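Local structure of STING-associated CdnE c-di-GMP synthase (Flavobacteriaceae, 6WT8) at residues R13-P18 with H98-N103; E53-V58 with I257-N262; G82-F87 with T111-E116; D156-V161 with V197-Y202; S171-V176 with V186-P191. The protein probably makes the cyclic dinucleotide c-di-GMP as the signal for a partner STING protein in bacterial CBASS defence. One frame throughout, in Å; residues are numbered along the deposited sequence.

In the fold
Contacts 1 and 2 lie side by side, their centres about 10 Å apart. Arg13 pairs with Glu53, and Arg15 with Asn262, to join them. Contacts 3, 4 and 5 reach the same mixed sheet; contacts 4 and 5 both use helix 154-172. Contact 3 touches contact 4 through Asp86 and Tyr202; contacts 4 and 5 meet at Val197 and Val186. Contacts 2 and 4 are buried, yet they differ: side-chain N-H groups hold backbone carbonyls in contact 2, while methyl groups make most of contact 4. Contacts 1, 3 and 5 are partly buried. Charges and waters mark contacts 1 and 3; contact 5 has an aromatic centre, one direct backbone bond and one bridging water.

Contact 1: R13-P18 with H98-N103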
# COMPACT_ATOMS: atom_id res chain seq x y z
N ARG A 13 4.59 5.33 -19.91
CA ARG A 13 3.41 6.01 -20.42
C ARG A 13 2.26 5.06 -20.68
O ARG A 13 1.10 5.37 -20.39
CB ARG A 13 3.77 6.75 -21.70
CG ARG A 13 4.50 8.01 -21.32
CD ARG A 13 5.05 8.74 -22.53
NE ARG A 13 5.53 10.06 -22.10
CZ ARG A 13 5.65 11.12 -22.91
NH1 ARG A 13 5.34 11.03 -24.19
NH2 ARG A 13 6.05 12.27 -22.41
N GLU A 14 2.56 3.91 -21.29
CA GLU A 14 1.47 2.99 -21.60
C GLU A 14 0.80 2.51 -20.32
O GLU A 14 -0.42 2.31 -20.29
CB GLU A 14 2.01 1.79 -22.38
CG GLU A 14 0.85 0.91 -22.95
CD GLU A 14 -0.28 1.74 -23.63
OE1 GLU A 14 0.04 2.57 -24.52
OE2 GLU A 14 -1.47 1.56 -23.25
N ARG A 15 1.58 2.36 -19.25
CA ARG A 15 1.03 1.88 -17.99
C ARG A 15 0.30 2.96 -17.23
O ARG A 15 -0.66 2.68 -16.50
CB ARG A 15 2.19 1.36 -17.10
CG ARG A 15 2.84 0.11 -17.64
CD ARG A 15 3.86 -0.49 -16.67
NE ARG A 15 4.96 0.39 -16.26
CZ ARG A 15 6.22 0.26 -16.67
NH1 ARG A 15 6.56 -0.64 -17.62
NH2 ARG A 15 7.15 1.03 -16.16
N SER A 16 0.77 4.20 -17.34
CA SER A 16 0.43 5.27 -16.42
C SER A 16 -0.43 6.37 -17.02
O SER A 16 -1.27 6.94 -16.33
CB SER A 16 1.71 5.94 -15.90
OG SER A 16 2.47 5.08 -15.08
N ASN A 17 -0.17 6.75 -18.26
CA ASN A 17 -0.83 7.95 -18.79
C ASN A 17 -0.77 7.88 -20.31
O ASN A 17 -0.13 8.74 -20.96
CB ASN A 17 -0.12 9.20 -18.24
CG ASN A 17 -0.78 10.50 -18.68
OD1 ASN A 17 -1.94 10.51 -19.09
ND2 ASN A 17 -0.04 11.59 -18.61
N PRO A 18 -1.45 6.90 -20.92
CA PRO A 18 -1.29 6.71 -22.36
C PRO A 18 -1.81 7.87 -23.18
O PRO A 18 -1.36 8.03 -24.32
CB PRO A 18 -2.09 5.42 -22.65
CG PRO A 18 -3.05 5.32 -21.50
CD PRO A 18 -2.24 5.81 -20.32
N HIS A 98 0.13 3.11 -6.60
CA HIS A 98 0.12 2.15 -7.69
C HIS A 98 0.81 2.74 -8.92
O HIS A 98 0.94 3.95 -9.08
CB HIS A 98 -1.32 1.74 -8.04
CG HIS A 98 -2.21 2.89 -8.42
ND1 HIS A 98 -2.39 3.98 -7.61
CD2 HIS A 98 -3.03 3.08 -9.49
CE1 HIS A 98 -3.24 4.82 -8.18
NE2 HIS A 98 -3.68 4.28 -9.30
N ILE A 99 1.25 1.85 -9.83
CA ILE A 99 1.92 2.29 -11.06
C ILE A 99 1.26 1.73 -12.31
O ILE A 99 1.75 1.98 -13.43
CB ILE A 99 3.43 1.94 -11.07
CG1 ILE A 99 3.64 0.46 -10.95
CG2 ILE A 99 4.13 2.67 -9.91
CD1 ILE A 99 5.02 -0.02 -11.55
N LEU A 100 0.15 1.00 -12.17
CA LEU A 100 -0.60 0.52 -13.34
C LEU A 100 -1.98 1.15 -13.35
O LEU A 100 -2.70 1.09 -12.35
CB LEU A 100 -0.74 -1.01 -13.36
CG LEU A 100 0.52 -1.84 -13.13
CD1 LEU A 100 0.22 -3.36 -13.15
CD2 LEU A 100 1.57 -1.50 -14.14
N LYS A 101 -2.39 1.67 -14.53
CA LYS A 101 -3.72 2.27 -14.61
C LYS A 101 -4.83 1.26 -14.31
O LYS A 101 -5.92 1.70 -13.96
CB LYS A 101 -3.95 2.87 -16.02
CG LYS A 101 -3.83 1.85 -17.17
CD LYS A 101 -3.72 2.58 -18.54
CE LYS A 101 -3.79 1.54 -19.68
NZ LYS A 101 -2.63 0.64 -19.75
N GLU A 102 -4.57 -0.04 -14.46
CA GLU A 102 -5.59 -1.06 -14.17
C GLU A 102 -5.69 -1.44 -12.70
O GLU A 102 -6.58 -2.21 -12.34
CB GLU A 102 -5.32 -2.34 -14.98
CG GLU A 102 -5.27 -2.14 -16.50
CD GLU A 102 -3.91 -1.69 -17.06
OE1 GLU A 102 -2.89 -1.62 -16.31
OE2 GLU A 102 -3.89 -1.44 -18.30
N ASN A 103 -4.80 -0.98 -11.84
CA ASN A 103 -4.94 -1.29 -10.43
C ASN A 103 -6.17 -0.58 -9.86
O ASN A 103 -6.51 0.55 -10.23
CB ASN A 103 -3.72 -0.83 -9.66
CG ASN A 103 -2.44 -1.54 -10.03
OD1 ASN A 103 -1.39 -0.91 -10.01
ND2 ASN A 103 -2.51 -2.85 -10.31
O HOH W 1 4.08 2.71 -14.82
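The last turn of helix 5-16 meets the loop between strands 85-90 and 106-112, where Lys101 N gives its hydrogen to Arg15 O at 2.8 Å. The side chain of Lys101 makes a second link. Its CG sits between the backbone N and the carbonyl carbon (chi1 59°), and the chain then runs out extended past Pro18, with CD 4.0 Å from Pro18 CD. A bend at chi4 turns NZ to Glu14 O, 2.8 Å away. The same NZ forms a salt bridge with Glu102 OE2 at 2.8 Å, and a long one with Glu14 OE2 at 3.8 Å. The ammonium is thus shared by a carbonyl of the helix end and two carboxylates. The loop joins neighbouring antiparallel strands of the nucleotidyltransferase core expected for a CD-NTase. It is folded as a type I turn from Leu100 to Asn103, and Asn103 OD1 accepts from Leu100 N. On the side of Arg15 the contact is apolar at first: Leu100 CD2 lies 3.6 Å from Arg15 CD, the two side chains slanting across each other. Further out, Arg15 NH1 forms a salt bridge with Asp266, and NH2 a hydrogen bond with Asn262, both on helix 253-266. One water accepts from Arg15 NE and Ser16 OG and donates to Ile99 O at 2.8 Å, bridging the helix end to the loop.

Contact 2: E53-V58 with I257-N262; sequences ESMKGV and IRFLKN
Arg258 sets CG beside its backbone N (chi1 -68°) and bends at chi3 (-66°), which brings the edge of its guanidinium to Met55 O. This is a crossing between the C-terminal end of helix 46-56 and the middle of helix 253-266. Arg258 NE, at 2.8 Å, and Arg258 NH2, at 3.0 Å, both donate to Met55 O, which lies in the guanidinium plane. Two bonds to one oxygen hold the flat group against turning. Lys56 O lies over one face of it. Gly57 leaves the helix with positive phi, and its bare CA packs 3.7 Å from Arg258 CD. On the other flank Met55, deposited as selenomethionine, lays CG 3.7 Å from Phe259 CB. The Phe259 ring carries this apolar side toward helix 300-314. Asn262 ND2 donates to Ser54 O at 2.9 Å, in the carbonyl plane and on a lone pair, while Asn262 OD1 accepts from Arg15. Asn262 ND2 also donates, at 2.9 Å, to a water that gives its hydrogen to Glu53 O.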
# COMPACT_ATOMS: atom_id res chain seq x y z
N GLU A 53 8.40 10.66 -14.91
CA GLU A 53 7.15 9.97 -15.18
C GLU A 53 7.03 8.72 -14.33
O GLU A 53 5.91 8.34 -13.95
CB GLU A 53 7.06 9.71 -16.69
CG GLU A 53 6.97 11.11 -17.38
CD GLU A 53 6.59 11.09 -18.84
OE1 GLU A 53 6.38 9.98 -19.38
OE2 GLU A 53 6.54 12.21 -19.45
N SER A 54 8.17 8.13 -13.97
CA SER A 54 8.16 7.00 -13.04
C SER A 54 7.78 7.44 -11.62
O SER A 54 7.15 6.67 -10.89
CB SER A 54 9.52 6.33 -12.99
OG SER A 54 9.79 5.63 -14.20
N MSE A 55 8.15 8.64 -11.22
CA MSE A 55 7.83 9.18 -9.91
C MSE A 55 6.38 9.62 -9.84
O MSE A 55 5.77 9.50 -8.78
CB MSE A 55 8.75 10.36 -9.55
CG MSE A 55 10.11 9.85 -9.15
SE MSE A 55 11.17 11.41 -8.59
CE MSE A 55 12.62 10.41 -8.09
N LYS A 56 5.82 10.18 -10.91
CA LYS A 56 4.50 10.80 -10.79
C LYS A 56 3.34 9.81 -10.78
O LYS A 56 2.26 10.15 -10.27
CB LYS A 56 4.30 11.81 -11.93
CG LYS A 56 5.15 13.03 -11.72
CD LYS A 56 5.07 13.93 -12.95
CE LYS A 56 6.05 15.05 -12.76
NZ LYS A 56 6.18 15.92 -13.99
N GLY A 57 3.52 8.60 -11.31
CA GLY A 57 2.47 7.59 -11.24
C GLY A 57 1.34 7.75 -12.26
O GLY A 57 1.50 8.26 -13.38
N VAL A 58 0.17 7.24 -11.88
CA VAL A 58 -0.96 7.03 -12.77
C VAL A 58 -1.79 8.30 -12.91
O VAL A 58 -2.02 9.03 -11.92
CB VAL A 58 -1.79 5.84 -12.21
CG1 VAL A 58 -3.11 5.66 -12.91
CG2 VAL A 58 -0.94 4.52 -12.30
N ILE A 257 8.54 5.82 -3.78
CA ILE A 257 7.93 4.49 -3.85
C ILE A 257 7.59 4.14 -5.30
O ILE A 257 7.87 3.02 -5.79
CB ILE A 257 6.69 4.47 -2.96
CG1 ILE A 257 7.16 4.43 -1.50
CG2 ILE A 257 5.80 3.20 -3.27
CD1 ILE A 257 6.04 4.64 -0.47
N ARG A 258 6.90 5.08 -5.98
CA ARG A 258 6.47 4.79 -7.36
C ARG A 258 7.68 4.61 -8.26
O ARG A 258 7.65 3.78 -9.17
CB ARG A 258 5.55 5.93 -7.85
CG ARG A 258 4.21 5.91 -7.08
CD ARG A 258 3.17 6.86 -7.70
NE ARG A 258 3.65 8.21 -7.53
CZ ARG A 258 3.15 9.15 -6.72
NH1 ARG A 258 2.04 9.07 -5.96
NH2 ARG A 258 3.78 10.29 -6.68
N PHE A 259 8.73 5.42 -8.06
CA PHE A 259 9.95 5.26 -8.85
C PHE A 259 10.52 3.87 -8.69
O PHE A 259 10.79 3.19 -9.67
CB PHE A 259 10.97 6.31 -8.41
CG PHE A 259 12.30 6.24 -9.10
CD1 PHE A 259 12.41 6.49 -10.43
CD2 PHE A 259 13.42 6.03 -8.38
CE1 PHE A 259 13.67 6.43 -11.08
CE2 PHE A 259 14.66 5.97 -9.01
CZ PHE A 259 14.78 6.22 -10.36
N LEU A 260 10.70 3.41 -7.44
CA LEU A 260 11.32 2.08 -7.27
C LEU A 260 10.43 0.98 -7.85
O LEU A 260 10.92 -0.01 -8.41
CB LEU A 260 11.61 1.78 -5.79
CG LEU A 260 12.84 2.33 -5.11
CD1 LEU A 260 13.02 1.48 -3.79
CD2 LEU A 260 14.09 2.21 -5.99
N LYS A 261 9.09 1.11 -7.71
CA LYS A 261 8.18 0.12 -8.30
C LYS A 261 8.34 0.08 -9.81
O LYS A 261 8.37 -1.01 -10.41
CB LYS A 261 6.74 0.44 -7.92
CG LYS A 261 6.37 0.10 -6.48
CD LYS A 261 4.88 0.37 -6.32
CE LYS A 261 4.41 0.16 -4.95
NZ LYS A 261 2.88 0.15 -5.06
N ASN A 262 8.49 1.24 -10.45
CA ASN A 262 8.68 1.26 -11.90
C ASN A 262 10.01 0.64 -12.27
O ASN A 262 10.10 -0.07 -13.28
CB ASN A 262 8.60 2.72 -12.41
CG ASN A 262 7.15 3.13 -12.78
OD1 ASN A 262 6.56 2.50 -13.66
ND2 ASN A 262 6.57 4.11 -12.09
O HOH W 2 4.47 5.90 -13.11

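Contact 3: G82-F87 with T111-E116; sequences GNLVDF and TNKSSE
The amide of Asn112 and the carboxylate of Asp86 stand steeply to each other, their planes 73° apart. Asn112 ND2 donates almost straight (175°) to Asp86 OD1 at 2.9 Å. The oxygen lies in the amide plane, but the N-H comes down on it from above the carboxylate. Asp86 OD2 is held by Tyr202. Beside this pair, strands 85-90 and 106-112 join as antiparallel neighbours: Val85 and Thr111 are a non-hydrogen-bonded pair, and Asn112 N donates to Leu84 O at 3.1 Å. The lysine that follows folds back with bends at chi2, chi3 and chi4, so Lys113 NZ reaches Asn83 O at 3.3 Å. One water donates to Asn83 O and to Asn112 OD1, the latter at 2.6 Å, and accepts from Lys113 NZ. With an alanine here in place of Asn112, Asp86 OD1 would probably lose its amide donor and the bridging water an anchor. The polar groups suit a partly exposed strand end, where the lysine and the water both serve the Asn83 carbonyl.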
# COMPACT_ATOMS: atom_id res chain seq x y z
N GLY A 82 -26.05 -3.38 5.05
CA GLY A 82 -25.23 -2.39 5.74
C GLY A 82 -25.40 -2.40 7.25
O GLY A 82 -24.50 -1.94 7.98
N ASN A 83 -26.50 -2.95 7.74
CA ASN A 83 -26.75 -3.04 9.17
C ASN A 83 -25.83 -4.04 9.85
O ASN A 83 -25.82 -4.10 11.08
CB ASN A 83 -28.22 -3.41 9.44
CG ASN A 83 -28.67 -4.70 8.71
OD1 ASN A 83 -28.52 -4.77 7.47
ND2 ASN A 83 -29.18 -5.70 9.46
N LEU A 84 -25.10 -4.85 9.08
CA LEU A 84 -24.20 -5.86 9.65
C LEU A 84 -22.73 -5.57 9.45
O LEU A 84 -21.89 -6.26 10.04
CB LEU A 84 -24.50 -7.25 9.02
CG LEU A 84 -25.92 -7.79 9.34
CD1 LEU A 84 -26.04 -9.20 8.69
CD2 LEU A 84 -26.17 -7.91 10.81
N VAL A 85 -22.37 -4.56 8.64
CA VAL A 85 -20.99 -4.34 8.28
C VAL A 85 -20.65 -2.85 8.25
O VAL A 85 -21.51 -1.98 8.06
CB VAL A 85 -20.68 -4.94 6.88
CG1 VAL A 85 -20.81 -6.45 6.89
CG2 VAL A 85 -21.53 -4.29 5.76
N ASP A 86 -19.35 -2.58 8.43
CA ASP A 86 -18.72 -1.34 8.01
C ASP A 86 -18.06 -1.49 6.65
O ASP A 86 -17.62 -2.58 6.27
CB ASP A 86 -17.62 -0.94 8.98
CG ASP A 86 -18.14 -0.61 10.39
OD1 ASP A 86 -19.33 -0.25 10.59
OD2 ASP A 86 -17.27 -0.64 11.31
N PHE A 87 -17.94 -0.39 5.94
CA PHE A 87 -17.28 -0.41 4.64
C PHE A 87 -16.01 0.39 4.68
O PHE A 87 -16.01 1.55 5.11
CB PHE A 87 -18.18 0.13 3.54
CG PHE A 87 -19.42 -0.71 3.32
CD1 PHE A 87 -19.30 -1.88 2.56
CD2 PHE A 87 -20.67 -0.38 3.88
CE1 PHE A 87 -20.38 -2.71 2.38
CE2 PHE A 87 -21.75 -1.21 3.68
CZ PHE A 87 -21.59 -2.38 2.95
N THR A 111 -17.72 -7.21 9.25
CA THR A 111 -18.81 -7.37 10.20
C THR A 111 -18.52 -6.56 11.46
O THR A 111 -17.37 -6.45 11.89
CB THR A 111 -18.98 -8.84 10.53
OG1 THR A 111 -17.73 -9.41 10.97
CG2 THR A 111 -19.53 -9.56 9.31
N ASN A 112 -19.55 -5.88 12.00
CA ASN A 112 -19.28 -4.86 13.02
C ASN A 112 -20.06 -5.10 14.31
O ASN A 112 -20.10 -4.19 15.15
CB ASN A 112 -19.56 -3.44 12.47
CG ASN A 112 -21.04 -3.25 12.09
OD1 ASN A 112 -21.89 -4.08 12.42
ND2 ASN A 112 -21.33 -2.14 11.42
N LYS A 113 -20.66 -6.27 14.47
CA LYS A 113 -21.39 -6.69 15.67
C LYS A 113 -20.51 -7.34 16.72
O LYS A 113 -20.90 -7.41 17.90
CB LYS A 113 -22.41 -7.77 15.35
CG LYS A 113 -23.45 -7.39 14.38
CD LYS A 113 -24.20 -6.21 14.88
CE LYS A 113 -25.63 -6.29 14.42
NZ LYS A 113 -26.12 -4.90 14.25
N SER A 114 -19.43 -7.97 16.28
CA SER A 114 -18.49 -8.65 17.15
C SER A 114 -17.13 -8.50 16.50
O SER A 114 -17.02 -8.21 15.31
CB SER A 114 -18.83 -10.13 17.32
OG SER A 114 -18.82 -10.78 16.07
N SER A 115 -16.10 -8.58 17.33
CA SER A 115 -14.75 -8.41 16.85
C SER A 115 -13.87 -9.47 17.49
O SER A 115 -14.12 -9.92 18.61
CB SER A 115 -14.24 -7.02 17.20
OG SER A 115 -12.93 -6.83 16.73
N GLU A 116 -12.83 -9.84 16.79
CA GLU A 116 -11.74 -10.57 17.40
C GLU A 116 -10.86 -9.58 18.15
O GLU A 116 -10.83 -8.39 17.83
CB GLU A 116 -10.95 -11.29 16.32
CG GLU A 116 -11.79 -12.31 15.48
CD GLU A 116 -12.30 -13.42 16.34
OE1 GLU A 116 -11.49 -14.01 17.06
OE2 GLU A 116 -13.51 -13.69 16.29
O HOH W 3 -23.92 -1.18 10.57
O HOH W 4 -24.24 -3.22 13.24

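Contact 4: D156-V161 with V197-Y202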
# COMPACT_ATOMS: atom_id res chain seq x y z
N ASP A 156 -20.54 -17.73 11.15
CA ASP A 156 -21.79 -17.85 10.41
C ASP A 156 -22.19 -16.51 9.80
O ASP A 156 -22.73 -16.47 8.70
CB ASP A 156 -22.90 -18.37 11.32
CG ASP A 156 -22.86 -19.88 11.47
OD1 ASP A 156 -22.39 -20.56 10.52
OD2 ASP A 156 -23.30 -20.39 12.52
N ASP A 157 -21.96 -15.42 10.52
CA ASP A 157 -22.26 -14.09 9.96
C ASP A 157 -21.38 -13.77 8.77
O ASP A 157 -21.83 -13.12 7.84
CB ASP A 157 -22.09 -13.02 11.02
CG ASP A 157 -23.25 -13.00 12.01
OD1 ASP A 157 -24.31 -13.62 11.73
OD2 ASP A 157 -23.08 -12.31 13.03
N LEU A 158 -20.10 -14.15 8.82
CA LEU A 158 -19.22 -13.92 7.67
C LEU A 158 -19.69 -14.72 6.46
O LEU A 158 -19.74 -14.19 5.34
CB LEU A 158 -17.77 -14.28 8.04
CG LEU A 158 -17.14 -13.24 8.97
CD1 LEU A 158 -15.89 -13.77 9.64
CD2 LEU A 158 -16.83 -11.92 8.22
N LYS A 159 -19.98 -16.02 6.66
CA LYS A 159 -20.51 -16.82 5.55
C LYS A 159 -21.79 -16.21 5.00
O LYS A 159 -21.95 -16.09 3.78
CB LYS A 159 -20.73 -18.26 6.05
CG LYS A 159 -21.21 -19.17 4.96
CD LYS A 159 -21.27 -20.59 5.50
CE LYS A 159 -21.78 -21.50 4.38
NZ LYS A 159 -22.10 -22.89 4.87
N TYR A 160 -22.68 -15.77 5.87
CA TYR A 160 -23.92 -15.13 5.45
C TYR A 160 -23.65 -13.89 4.61
O TYR A 160 -24.26 -13.72 3.55
CB TYR A 160 -24.72 -14.79 6.70
CG TYR A 160 -25.93 -13.98 6.46
CD1 TYR A 160 -26.99 -14.45 5.68
CD2 TYR A 160 -26.05 -12.72 7.04
CE1 TYR A 160 -28.10 -13.68 5.47
CE2 TYR A 160 -27.16 -11.95 6.85
CZ TYR A 160 -28.18 -12.41 6.07
OH TYR A 160 -29.29 -11.64 5.89
N VAL A 161 -22.79 -12.99 5.11
CA VAL A 161 -22.51 -11.77 4.36
C VAL A 161 -21.85 -12.10 3.02
O VAL A 161 -22.22 -11.54 1.98
CB VAL A 161 -21.64 -10.83 5.21
CG1 VAL A 161 -21.08 -9.70 4.35
CG2 VAL A 161 -22.49 -10.23 6.33
N VAL A 197 -14.34 -7.42 -3.86
CA VAL A 197 -15.10 -7.22 -2.63
C VAL A 197 -14.61 -8.24 -1.61
O VAL A 197 -14.77 -9.44 -1.83
CB VAL A 197 -16.61 -7.38 -2.90
CG1 VAL A 197 -17.39 -7.37 -1.63
CG2 VAL A 197 -17.10 -6.27 -3.85
N VAL A 198 -14.02 -7.75 -0.53
CA VAL A 198 -13.44 -8.56 0.54
C VAL A 198 -14.38 -8.52 1.73
O VAL A 198 -14.89 -7.45 2.07
CB VAL A 198 -12.06 -7.96 0.88
CG1 VAL A 198 -11.37 -8.74 1.96
CG2 VAL A 198 -11.22 -7.94 -0.41
N THR A 199 -14.61 -9.68 2.35
CA THR A 199 -15.45 -9.82 3.53
C THR A 199 -14.56 -10.23 4.70
O THR A 199 -13.80 -11.19 4.58
CB THR A 199 -16.55 -10.83 3.29
OG1 THR A 199 -17.27 -10.47 2.09
CG2 THR A 199 -17.50 -10.97 4.48
N ALA A 200 -14.67 -9.51 5.81
CA ALA A 200 -13.75 -9.70 6.92
C ALA A 200 -14.44 -9.38 8.23
O ALA A 200 -15.54 -8.83 8.27
CB ALA A 200 -12.55 -8.77 6.74
N THR A 201 -13.79 -9.74 9.33
CA THR A 201 -14.17 -9.20 10.63
C THR A 201 -13.01 -8.38 11.19
O THR A 201 -11.88 -8.44 10.69
CB THR A 201 -14.56 -10.35 11.57
OG1 THR A 201 -15.13 -9.80 12.77
CG2 THR A 201 -13.36 -11.20 11.92
N TYR A 202 -13.27 -7.57 12.21
CA TYR A 202 -12.19 -6.80 12.82
C TYR A 202 -11.35 -7.64 13.76
O TYR A 202 -11.81 -8.59 14.39
CB TYR A 202 -12.73 -5.62 13.64
CG TYR A 202 -13.27 -4.49 12.86
CD1 TYR A 202 -12.45 -3.76 12.03
CD2 TYR A 202 -14.64 -4.16 12.95
CE1 TYR A 202 -12.92 -2.65 11.30
CE2 TYR A 202 -15.14 -3.08 12.23
CZ TYR A 202 -14.29 -2.34 11.42
OH TYR A 202 -14.73 -1.23 10.68
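This is a buried helix-on-sheet contact, made mostly by methyl groups. Leu158 of helix 154-172 packs on Thr199, the backbone of Ala200 and Thr201 of strand 192-204; Val161 packs on Thr199. The two segments run nearly antiparallel, at 163°, with their axes 8.6 Å apart. Strand 192-204 is central in the mixed sheet, pairing with strands on both of its edges, and the helix covers one face of it. Leu158 does most of the touching. Its CD2 methyl rests against a backbone carbonyl, Ala200 O, at 3.3 Å and against Thr199 CG2 at 3.9 Å, while its CD1 meets Thr201 CB at 4.1 Å, crossing at about a right angle. One turn on, Val161 CG1 lies 3.8 Å from Thr199 CG2. Thr199 CG2 is anti to its own backbone N, which points it at the helix. Thr199 OG1 bonds Gln109 of strand 106-112, and Thr201 OG1 bonds Gln154 at the start of the same helix. Thr199 thus offers its methyl and Thr201 its CB, and shape fits residues 156-161 to the strand.

Contact 5: S171-V176 with V186-P191; sequences STYKTV and VKVTEP
Val186 CG1 sits over one face of the Tyr173 ring in a CH-pi contact, 3.8 Å from the ring centroid and 24° off the normal. The methyl is anti to the backbone N of Val186 and is offset toward the CG-CD2 bond of the ring. Thr172 CG2 covers the opposite face, so the ring is held between two methyls. Tyr173 CE1 reaches on to Val188 CG1 at 4.2 Å. Val176 and Val186 form an antiparallel non-hydrogen-bonded pair, their side chains on one face of the sheet. This is where the chain leaves helix 154-172 and enters the hairpin of strands 176-177 and 184-189. A serine in place of Tyr173 would probably leave Val186 CG1 without a ring face and open a gap beside Val188. Outward, Thr175 CG2 and Lys187 CD press tightly to 3.4 Å, and Lys187 NZ goes on to Asp194. Lys187 N donates to Thr175 O at 3.0 Å. One water, between Thr175 N and Lys187 O, continues the pairing where the backbones part.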
# COMPACT_ATOMS: atom_id res chain seq x y z
N SER A 171 -27.20 -10.22 -9.05
CA SER A 171 -28.46 -9.72 -9.56
C SER A 171 -28.35 -8.30 -10.10
O SER A 171 -29.25 -7.86 -10.83
CB SER A 171 -29.54 -9.80 -8.48
OG SER A 171 -29.36 -8.85 -7.47
N THR A 172 -27.27 -7.59 -9.80
CA THR A 172 -27.04 -6.19 -10.16
C THR A 172 -26.11 -6.05 -11.36
O THR A 172 -26.38 -5.26 -12.27
CB THR A 172 -26.43 -5.43 -8.98
OG1 THR A 172 -27.30 -5.50 -7.86
CG2 THR A 172 -26.16 -3.96 -9.34
N TYR A 173 -25.06 -6.86 -11.40
CA TYR A 173 -24.02 -6.73 -12.41
C TYR A 173 -23.99 -7.96 -13.30
O TYR A 173 -24.09 -9.10 -12.83
CB TYR A 173 -22.63 -6.52 -11.74
CG TYR A 173 -22.56 -5.25 -10.95
CD1 TYR A 173 -22.37 -4.02 -11.60
CD2 TYR A 173 -22.79 -5.24 -9.57
CE1 TYR A 173 -22.35 -2.84 -10.87
CE2 TYR A 173 -22.73 -4.02 -8.83
CZ TYR A 173 -22.53 -2.84 -9.51
OH TYR A 173 -22.53 -1.67 -8.77
N LYS A 174 -23.84 -7.73 -14.61
CA LYS A 174 -23.80 -8.82 -15.57
C LYS A 174 -22.68 -9.83 -15.28
O LYS A 174 -22.89 -11.04 -15.42
CB LYS A 174 -23.65 -8.26 -16.98
CG LYS A 174 -23.57 -9.30 -18.05
CD LYS A 174 -23.14 -8.69 -19.39
CE LYS A 174 -23.17 -9.71 -20.51
NZ LYS A 174 -24.55 -9.94 -20.99
N THR A 175 -21.47 -9.35 -14.97
CA THR A 175 -20.31 -10.23 -14.84
C THR A 175 -19.76 -10.11 -13.43
O THR A 175 -19.29 -9.03 -13.04
CB THR A 175 -19.24 -9.87 -15.86
OG1 THR A 175 -19.82 -9.93 -17.16
CG2 THR A 175 -18.06 -10.83 -15.80
N VAL A 176 -19.88 -11.19 -12.66
CA VAL A 176 -19.42 -11.30 -11.28
C VAL A 176 -18.81 -12.68 -11.10
O VAL A 176 -19.48 -13.69 -11.36
CB VAL A 176 -20.58 -11.12 -10.28
CG1 VAL A 176 -20.09 -11.29 -8.83
CG2 VAL A 176 -21.20 -9.81 -10.44
N VAL A 186 -16.19 -8.03 -9.21
CA VAL A 186 -17.34 -7.39 -9.84
C VAL A 186 -16.88 -6.57 -11.03
O VAL A 186 -16.00 -5.71 -10.87
CB VAL A 186 -18.08 -6.49 -8.85
CG1 VAL A 186 -19.30 -5.89 -9.53
CG2 VAL A 186 -18.43 -7.30 -7.62
N LYS A 187 -17.52 -6.75 -12.17
CA LYS A 187 -17.25 -5.86 -13.31
C LYS A 187 -18.28 -4.74 -13.26
O LYS A 187 -19.45 -4.93 -13.64
CB LYS A 187 -17.30 -6.65 -14.62
CG LYS A 187 -16.11 -7.60 -14.75
CD LYS A 187 -16.02 -8.14 -16.17
CE LYS A 187 -15.69 -7.06 -17.17
NZ LYS A 187 -14.25 -6.67 -17.03
N VAL A 188 -17.86 -3.57 -12.78
CA VAL A 188 -18.73 -2.39 -12.78
C VAL A 188 -18.73 -1.80 -14.18
O VAL A 188 -17.70 -1.77 -14.85
CB VAL A 188 -18.25 -1.41 -11.71
CG1 VAL A 188 -19.17 -0.17 -11.59
CG2 VAL A 188 -18.11 -2.10 -10.35
N THR A 189 -19.88 -1.31 -14.66
CA THR A 189 -19.91 -0.85 -16.05
C THR A 189 -19.86 0.65 -16.21
O THR A 189 -19.46 1.11 -17.28
CB THR A 189 -21.15 -1.36 -16.79
OG1 THR A 189 -22.33 -0.94 -16.09
CG2 THR A 189 -21.08 -2.88 -16.95
N GLU A 190 -20.27 1.41 -15.20
CA GLU A 190 -20.18 2.87 -15.25
C GLU A 190 -19.68 3.36 -13.89
O GLU A 190 -20.43 3.37 -12.91
CB GLU A 190 -21.51 3.52 -15.62
CG GLU A 190 -21.71 3.64 -17.11
CD GLU A 190 -23.17 3.65 -17.51
OE1 GLU A 190 -23.53 2.90 -18.45
OE2 GLU A 190 -23.96 4.39 -16.88
N PRO A 191 -18.40 3.72 -13.79
CA PRO A 191 -17.36 3.64 -14.80
C PRO A 191 -16.87 2.21 -14.93
O PRO A 191 -17.09 1.44 -14.01
CB PRO A 191 -16.27 4.57 -14.26
CG PRO A 191 -16.44 4.53 -12.77
CD PRO A 191 -17.94 4.32 -12.53
O HOH W 5 -20.88 -6.47 -15.35